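Local coordinates for histidine-containing phosphotransfer protein 2 (Oryza sativa, PDB 1YVI), which relays phosphoryl groups from cytokinin sensor histidine kinases to response regulators, acting as a positive mediator of the plant cytokinin signalling pathway, at residues Ser15-Gln20 and Asn129-Met134; Val46-Cys51 and Thr133-Glu138; Gln81-Ser86 and Thr97-Arg102. All coordinates share one frame; numbering follows the deposited sequence.

Contact 1: residues Ser15-Gln20 and Asn129-Met134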
# COMPACT_ATOMS: atom_id res chain seq x y z
N SER A 15 -11.62 -9.79 -6.52
CA SER A 15 -12.93 -9.56 -5.92
C SER A 15 -12.85 -9.53 -4.38
O SER A 15 -13.44 -8.67 -3.71
CB SER A 15 -13.94 -10.58 -6.44
OG SER A 15 -14.88 -10.93 -5.45
N SER A 16 -12.11 -10.45 -3.81
CA SER A 16 -11.97 -10.47 -2.36
C SER A 16 -11.18 -9.23 -1.83
O SER A 16 -11.42 -8.77 -0.72
CB SER A 16 -11.34 -11.79 -1.92
OG SER A 16 -9.92 -11.70 -2.08
N MET A 17 -10.22 -8.73 -2.59
CA MET A 17 -9.51 -7.51 -2.16
C MET A 17 -10.50 -6.34 -2.01
O MET A 17 -10.41 -5.58 -1.07
CB MET A 17 -8.39 -7.17 -3.10
CG MET A 17 -7.25 -8.16 -3.02
SD MET A 17 -6.24 -8.15 -4.49
CE MET A 17 -5.71 -6.45 -4.55
N PHE A 18 -11.43 -6.20 -2.97
CA PHE A 18 -12.41 -5.13 -2.90
C PHE A 18 -13.45 -5.46 -1.81
O PHE A 18 -13.91 -4.56 -1.07
CB PHE A 18 -13.20 -4.90 -4.22
CG PHE A 18 -12.41 -4.24 -5.32
CD1 PHE A 18 -11.68 -5.02 -6.24
CD2 PHE A 18 -12.43 -2.85 -5.49
CE1 PHE A 18 -10.94 -4.43 -7.31
CE2 PHE A 18 -11.70 -2.23 -6.55
CZ PHE A 18 -10.95 -3.02 -7.45
N SER A 19 -13.88 -6.72 -1.73
CA SER A 19 -14.99 -7.04 -0.81
C SER A 19 -14.52 -6.98 0.64
O SER A 19 -15.33 -6.70 1.56
CB SER A 19 -15.69 -8.37 -1.16
OG SER A 19 -14.85 -9.44 -0.82
N GLN A 20 -13.22 -7.22 0.86
CA GLN A 20 -12.64 -7.06 2.21
C GLN A 20 -12.22 -5.64 2.59
O GLN A 20 -11.69 -5.39 3.68
CB GLN A 20 -11.49 -8.03 2.38
CG GLN A 20 -11.99 -9.47 2.39
CD GLN A 20 -10.88 -10.49 2.29
OE1 GLN A 20 -9.71 -10.15 2.31
NE2 GLN A 20 -11.26 -11.75 2.16
N ASN A 129 0.37 -8.85 0.99
CA ASN A 129 0.10 -10.27 0.86
C ASN A 129 -0.72 -10.53 -0.42
O ASN A 129 -0.39 -11.39 -1.24
CB ASN A 129 -0.73 -10.73 2.06
CG ASN A 129 -1.27 -12.14 1.88
OD1 ASN A 129 -2.38 -12.33 1.43
ND2 ASN A 129 -0.45 -13.13 2.17
N LYS A 130 -1.81 -9.81 -0.55
CA LYS A 130 -2.72 -10.05 -1.71
C LYS A 130 -2.03 -9.63 -3.01
O LYS A 130 -2.12 -10.33 -4.02
CB LYS A 130 -4.01 -9.22 -1.49
CG LYS A 130 -4.82 -9.65 -0.30
CD LYS A 130 -5.16 -11.13 -0.37
CE LYS A 130 -5.97 -11.61 0.88
NZ LYS A 130 -5.10 -11.86 2.05
N PHE A 131 -1.31 -8.50 -2.99
CA PHE A 131 -0.53 -8.06 -4.16
C PHE A 131 0.48 -9.08 -4.61
O PHE A 131 0.63 -9.26 -5.77
CB PHE A 131 0.21 -6.73 -3.96
CG PHE A 131 -0.68 -5.50 -4.02
CD1 PHE A 131 -1.92 -5.51 -4.67
CD2 PHE A 131 -0.20 -4.28 -3.49
CE1 PHE A 131 -2.69 -4.32 -4.75
CE2 PHE A 131 -0.93 -3.09 -3.62
CZ PHE A 131 -2.20 -3.11 -4.21
N GLN A 132 1.18 -9.72 -3.69
CA GLN A 132 2.20 -10.67 -4.08
C GLN A 132 1.58 -11.91 -4.75
O GLN A 132 2.07 -12.39 -5.75
CB GLN A 132 3.01 -11.10 -2.84
CG GLN A 132 3.95 -9.99 -2.31
CD GLN A 132 4.91 -9.49 -3.36
OE1 GLN A 132 5.67 -10.28 -3.87
NE2 GLN A 132 4.87 -8.19 -3.69
N THR A 133 0.50 -12.41 -4.18
CA THR A 133 -0.30 -13.49 -4.80
C THR A 133 -0.80 -13.06 -6.20
O THR A 133 -0.71 -13.83 -7.16
CB THR A 133 -1.47 -13.89 -3.87
OG1 THR A 133 -0.96 -14.31 -2.57
CG2 THR A 133 -2.31 -15.03 -4.49
N MET A 134 -1.31 -11.84 -6.32
CA MET A 134 -1.76 -11.28 -7.63
C MET A 134 -0.63 -11.32 -8.64
O MET A 134 -0.82 -11.76 -9.79
CB MET A 134 -2.29 -9.85 -7.45
CG MET A 134 -2.88 -9.25 -8.69
SD MET A 134 -2.92 -7.45 -8.54
CE MET A 134 -1.32 -7.04 -9.16

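Contact 2: residues Val46-Cys51 and Thr133-Glu138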
# COMPACT_ATOMS: atom_id res chain seq x y z
N VAL A 46 3.09 -1.21 -11.45
CA VAL A 46 2.63 -0.16 -10.56
C VAL A 46 2.65 -0.72 -9.13
O VAL A 46 3.13 -0.05 -8.22
CB VAL A 46 1.22 0.37 -10.95
CG1 VAL A 46 0.58 1.27 -9.83
CG2 VAL A 46 1.31 1.18 -12.26
N VAL A 47 2.10 -1.93 -8.97
CA VAL A 47 1.97 -2.58 -7.66
C VAL A 47 3.36 -2.93 -7.11
O VAL A 47 3.61 -2.76 -5.93
CB VAL A 47 1.07 -3.89 -7.78
CG1 VAL A 47 1.26 -4.81 -6.66
CG2 VAL A 47 -0.40 -3.46 -7.84
N THR A 48 4.23 -3.46 -7.96
CA THR A 48 5.61 -3.76 -7.54
C THR A 48 6.29 -2.53 -7.02
O THR A 48 6.83 -2.54 -5.91
CB THR A 48 6.39 -4.37 -8.70
OG1 THR A 48 5.64 -5.51 -9.15
CG2 THR A 48 7.80 -4.83 -8.28
N LEU A 49 6.24 -1.43 -7.78
CA LEU A 49 6.85 -0.18 -7.37
C LEU A 49 6.21 0.36 -6.08
O LEU A 49 6.90 0.82 -5.20
CB LEU A 49 6.68 0.85 -8.49
CG LEU A 49 7.34 2.22 -8.40
CD1 LEU A 49 8.85 2.14 -8.03
CD2 LEU A 49 7.11 2.92 -9.76
N PHE A 50 4.90 0.27 -5.97
CA PHE A 50 4.25 0.73 -4.75
C PHE A 50 4.76 -0.06 -3.52
O PHE A 50 5.06 0.54 -2.47
CB PHE A 50 2.75 0.56 -4.85
CG PHE A 50 2.07 0.81 -3.54
CD1 PHE A 50 1.95 2.12 -3.08
CD2 PHE A 50 1.65 -0.25 -2.74
CE1 PHE A 50 1.35 2.40 -1.83
CE2 PHE A 50 1.04 0.03 -1.49
CZ PHE A 50 0.87 1.39 -1.08
N CYS A 51 4.83 -1.38 -3.65
CA CYS A 51 5.34 -2.22 -2.53
C CYS A 51 6.76 -1.77 -2.10
O CYS A 51 7.03 -1.54 -0.90
CB CYS A 51 5.28 -3.70 -2.89
SG CYS A 51 3.56 -4.32 -2.86
N THR A 133 0.50 -12.41 -4.18
CA THR A 133 -0.30 -13.49 -4.80
C THR A 133 -0.80 -13.06 -6.20
O THR A 133 -0.71 -13.83 -7.16
CB THR A 133 -1.47 -13.89 -3.87
OG1 THR A 133 -0.96 -14.31 -2.57
CG2 THR A 133 -2.31 -15.03 -4.49
N MET A 134 -1.31 -11.84 -6.32
CA MET A 134 -1.76 -11.28 -7.63
C MET A 134 -0.63 -11.32 -8.64
O MET A 134 -0.82 -11.76 -9.79
CB MET A 134 -2.29 -9.85 -7.45
CG MET A 134 -2.88 -9.25 -8.69
SD MET A 134 -2.92 -7.45 -8.54
CE MET A 134 -1.32 -7.04 -9.16
N LEU A 135 0.54 -10.85 -8.22
CA LEU A 135 1.74 -10.78 -9.13
C LEU A 135 2.14 -12.14 -9.69
O LEU A 135 2.51 -12.28 -10.89
CB LEU A 135 2.96 -10.16 -8.42
CG LEU A 135 2.81 -8.68 -8.05
CD1 LEU A 135 3.95 -8.20 -7.13
CD2 LEU A 135 2.79 -7.81 -9.30
N GLN A 136 2.14 -13.13 -8.81
CA GLN A 136 2.44 -14.50 -9.16
C GLN A 136 1.39 -14.99 -10.16
O GLN A 136 1.75 -15.53 -11.23
CB GLN A 136 2.46 -15.33 -7.88
CG GLN A 136 2.90 -16.79 -7.93
CD GLN A 136 3.17 -17.29 -6.47
OE1 GLN A 136 2.87 -16.57 -5.50
NE2 GLN A 136 3.73 -18.51 -6.32
N LEU A 137 0.10 -14.77 -9.88
CA LEU A 137 -0.95 -15.10 -10.87
C LEU A 137 -0.81 -14.35 -12.19
O LEU A 137 -0.91 -14.96 -13.26
CB LEU A 137 -2.38 -14.90 -10.29
CG LEU A 137 -2.73 -15.76 -9.06
CD1 LEU A 137 -4.09 -15.33 -8.43
CD2 LEU A 137 -2.76 -17.20 -9.48
N GLU A 138 -0.60 -13.03 -12.13
CA GLU A 138 -0.39 -12.22 -13.33
C GLU A 138 0.79 -12.80 -14.15
O GLU A 138 0.67 -13.02 -15.37
CB GLU A 138 -0.21 -10.72 -13.02
CG GLU A 138 -1.47 -9.99 -12.50
CD GLU A 138 -2.28 -9.26 -13.58
OE1 GLU A 138 -2.74 -9.91 -14.56
OE2 GLU A 138 -2.47 -8.01 -13.42

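Contact 3: residues Gln81-Ser86 and Thr97-Arg102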
# COMPACT_ATOMS: atom_id res chain seq x y z
N GLN A 81 3.55 11.63 1.97
CA GLN A 81 3.95 10.93 0.73
C GLN A 81 3.29 9.56 0.66
O GLN A 81 2.86 9.17 -0.41
CB GLN A 81 5.44 10.66 0.68
CG GLN A 81 6.26 11.79 0.39
CD GLN A 81 7.62 11.37 -0.19
OE1 GLN A 81 8.24 12.15 -0.91
NE2 GLN A 81 8.09 10.17 0.13
N LEU A 82 3.34 8.79 1.76
CA LEU A 82 2.80 7.43 1.74
C LEU A 82 1.28 7.51 1.53
O LEU A 82 0.72 6.67 0.88
CB LEU A 82 3.11 6.69 3.05
CG LEU A 82 2.62 5.25 3.17
CD1 LEU A 82 3.09 4.40 1.98
CD2 LEU A 82 3.12 4.66 4.49
N LYS A 83 0.63 8.50 2.15
CA LYS A 83 -0.79 8.73 1.99
C LYS A 83 -1.14 8.93 0.52
O LYS A 83 -2.09 8.33 0.02
CB LYS A 83 -1.21 9.99 2.72
CG LYS A 83 -2.72 10.06 2.80
CD LYS A 83 -3.18 11.44 3.08
CE LYS A 83 -3.45 12.19 1.83
NZ LYS A 83 -4.91 12.14 1.55
N GLY A 84 -0.38 9.80 -0.14
CA GLY A 84 -0.54 10.02 -1.58
C GLY A 84 -0.26 8.82 -2.46
O GLY A 84 -1.04 8.55 -3.37
N SER A 85 0.85 8.09 -2.26
CA SER A 85 1.07 6.89 -3.05
C SER A 85 0.03 5.78 -2.80
O SER A 85 -0.37 5.06 -3.75
CB SER A 85 2.50 6.33 -2.94
OG SER A 85 2.72 5.84 -1.63
N SER A 86 -0.39 5.63 -1.55
CA SER A 86 -1.42 4.68 -1.20
C SER A 86 -2.73 5.10 -1.89
O SER A 86 -3.40 4.25 -2.45
CB SER A 86 -1.63 4.63 0.34
OG SER A 86 -0.38 4.20 0.90
N THR A 97 -5.02 5.37 7.59
CA THR A 97 -4.09 5.31 8.77
C THR A 97 -3.12 6.49 8.72
O THR A 97 -2.89 7.16 9.74
CB THR A 97 -3.42 3.96 8.80
OG1 THR A 97 -4.44 2.95 8.96
CG2 THR A 97 -2.43 3.89 9.98
N CYS A 98 -2.58 6.78 7.53
CA CYS A 98 -1.70 7.99 7.33
C CYS A 98 -2.38 9.32 7.71
O CYS A 98 -1.75 10.23 8.25
CB CYS A 98 -1.20 8.08 5.86
SG CYS A 98 -0.00 6.73 5.55
N MET A 99 -3.66 9.43 7.37
CA MET A 99 -4.45 10.60 7.69
C MET A 99 -4.47 10.84 9.18
O MET A 99 -4.24 11.97 9.66
CB MET A 99 -5.86 10.42 7.13
CG MET A 99 -5.87 10.68 5.63
SD MET A 99 -7.39 10.25 4.77
CE MET A 99 -8.53 11.46 5.40
N GLN A 100 -4.70 9.78 9.93
CA GLN A 100 -4.84 9.90 11.40
C GLN A 100 -3.45 10.21 11.98
O GLN A 100 -3.29 10.93 12.96
CB GLN A 100 -5.36 8.54 11.95
CG GLN A 100 -5.43 8.48 13.49
CD GLN A 100 -6.64 7.69 14.04
OE1 GLN A 100 -6.89 6.53 13.67
NE2 GLN A 100 -7.38 8.33 14.95
N PHE A 101 -2.45 9.65 11.32
CA PHE A 101 -1.05 9.67 11.76
C PHE A 101 -0.57 11.11 11.94
O PHE A 101 0.24 11.39 12.83
CB PHE A 101 -0.25 8.84 10.70
CG PHE A 101 1.13 8.40 11.12
CD1 PHE A 101 1.99 9.21 11.86
CD2 PHE A 101 1.62 7.17 10.65
CE1 PHE A 101 3.30 8.78 12.18
CE2 PHE A 101 2.96 6.74 10.97
CZ PHE A 101 3.78 7.54 11.73
N ARG A 102 -1.10 12.05 11.13
CA ARG A 102 -0.72 13.49 11.27
C ARG A 102 -0.91 14.06 12.68
O ARG A 102 -0.19 14.97 13.11
CB ARG A 102 -1.57 14.40 10.36
CG ARG A 102 -1.34 14.22 8.85
CD ARG A 102 -1.61 15.50 8.04
NE ARG A 102 -0.56 16.49 8.23
CZ ARG A 102 -0.74 17.81 8.24
NH1 ARG A 102 -1.95 18.33 8.01
NH2 ARG A 102 0.30 18.62 8.47

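Contact 1: residues Ser15-Gln20 and Asn129-Met134
M17 sets its CG beside the backbone N (chi1 -70°), runs on extended through chi2, and then bends at chi3 (58°), so its middle passes K130 while its methyl group turns to F131. CG lies 3.7 Å from K130 CB and SD 3.9 Å from the same CB, the two side chains sliding past one another in opposite directions. Beyond them M17 CE sits 3.7 Å from F131 CE1, approaching the ring obliquely. The F131 CB points away from helix 2-19, yet the ring swings back far enough for its CD1-CE1 side to receive the methyl, the two side chains crossing at about a right angle. Here the end of the N-terminal helix 2-19 meets the long helix 110-142, the last helix of the four-helix bundle of the HPt fold; F131 also touches F50 and C51 of helix 42-65. K130 bends at chi2 and chi4, and also touches L13 and L22. Near the exposed Q20, whose OE1 comes only to 4.3 Å from K130 CE, the lysine leaves the apolar patch: NZ turns back to its own helix and donates to N129 OD1 at 2.8 Å, tilted 35° from the carbonyl plane of that amide. V23, in the loop after helix 2-19, also touches M17.

Contact 2: residues Val46-Cys51 and Thr133-Glu138
V47 and M134 meet tip to tip: the methionine CE lies 3.9 Å from V47 CG2 and 4.2 Å from V47 CB. The other methyl of the valine, CG1, comes 4.3 Å from L135 CD2, a looser touch, so V47 is placed between two successive side chains of the opposite helix. L135 spreads its fork around T48, whose OG1 is 3.7 Å from L135 CD2 and 3.8 Å from CD1; the two side chains cross obliquely. The contact between the segments is therefore made by aliphatic groups, a thioether methyl and one hydroxyl oxygen.

That hydroxyl is satisfied within its own helix. With chi1 at -54°, T48 OG1 stands beside its backbone N and hydrogen-bonds to S44 O, one turn earlier, which leaves the oxygen lying against the leucine methyls without needing a polar partner among them. L135 also touches S44. M134 reaches V47 by an extended course through chi1 and chi2 and a bend at chi3 (88°) that carries CE across; its other neighbours are L10 and L13 of helix 2-19 and F27 of helix 25-34, so the methionine links three other helices. V47 is backed in turn by F131, one helical turn before L135, while F50, further along helix 42-65, touches F131 as well as S86 and V89 of helix 72-89.

The axes of the two short segments are 11.1 Å apart at their closest, and T48 and L135 are the nearest CA pair, at 8.2 Å. Their N-to-C directions make an angle of 148°, the roughly antiparallel pairing of the first and last helices in the four-helix bundle of an HPt domain.

Contact 3: residues Gln81-Ser86 and Thr97-Arg102
K83 and C98 bring together helices 72-89 and 92-106, the two central helices in chain order of the antiparallel HPt four-helix bundle; the short segments run at 160° to each other with axes 9.2 Å apart. From the start K83 lies along C98: its CB is 3.7 Å from C98 CB, and its CG, anti to the backbone N (chi1 -168°), stays 3.9 Å from that same carbon. CD has moved on one residue and sits 3.8 Å from M99 CG, where the two side chains cross at a slant. Bends at chi3 and chi4 then turn CE and the NZ tip out of this line. K95 also touches the lysine. K83 lies three residues after H80, the predicted phosphohistidine on the same helix, and belongs to the HQLKG sequence characteristic of HPt proteins.

C98 SG turns inward to L82, 3.8 Å from its CG, and L82 continues to A54 and V120 of the other two bundle helices. S85 OG gives the L82 carbonyl oxygen a weak bond, beside two from S86: OG at 2.7 Å and N at 2.9 Å, reaching L82 O from opposite faces of its plane.

Contacts 1 and 2 are neighbours, their centres 10 Å apart, sharing T133 and M134 on helix 110-142; between them F131 packs its CG 3.3 Å from V47 CG1. Contact 3 lies on the opposite side of the chain's centre, about 20 Å from contact 1 and 21 Å from contact 2, centre to centre. Contact 2 and contact 3 still meet through F50, whose CE1 is 3.6 Å from S86 CA. Along the chain, contact 1 joins the first helix to the last, contact 2 starts later and ends on the same stretch of helix 110-142, and contact 3 joins two consecutive helices further inside. Contact 1 thus ties the N-terminal helix to the bundle, contact 2 joins the bundle's first and last helices, and contact 3 lies beside predicted phosphohistidine H80.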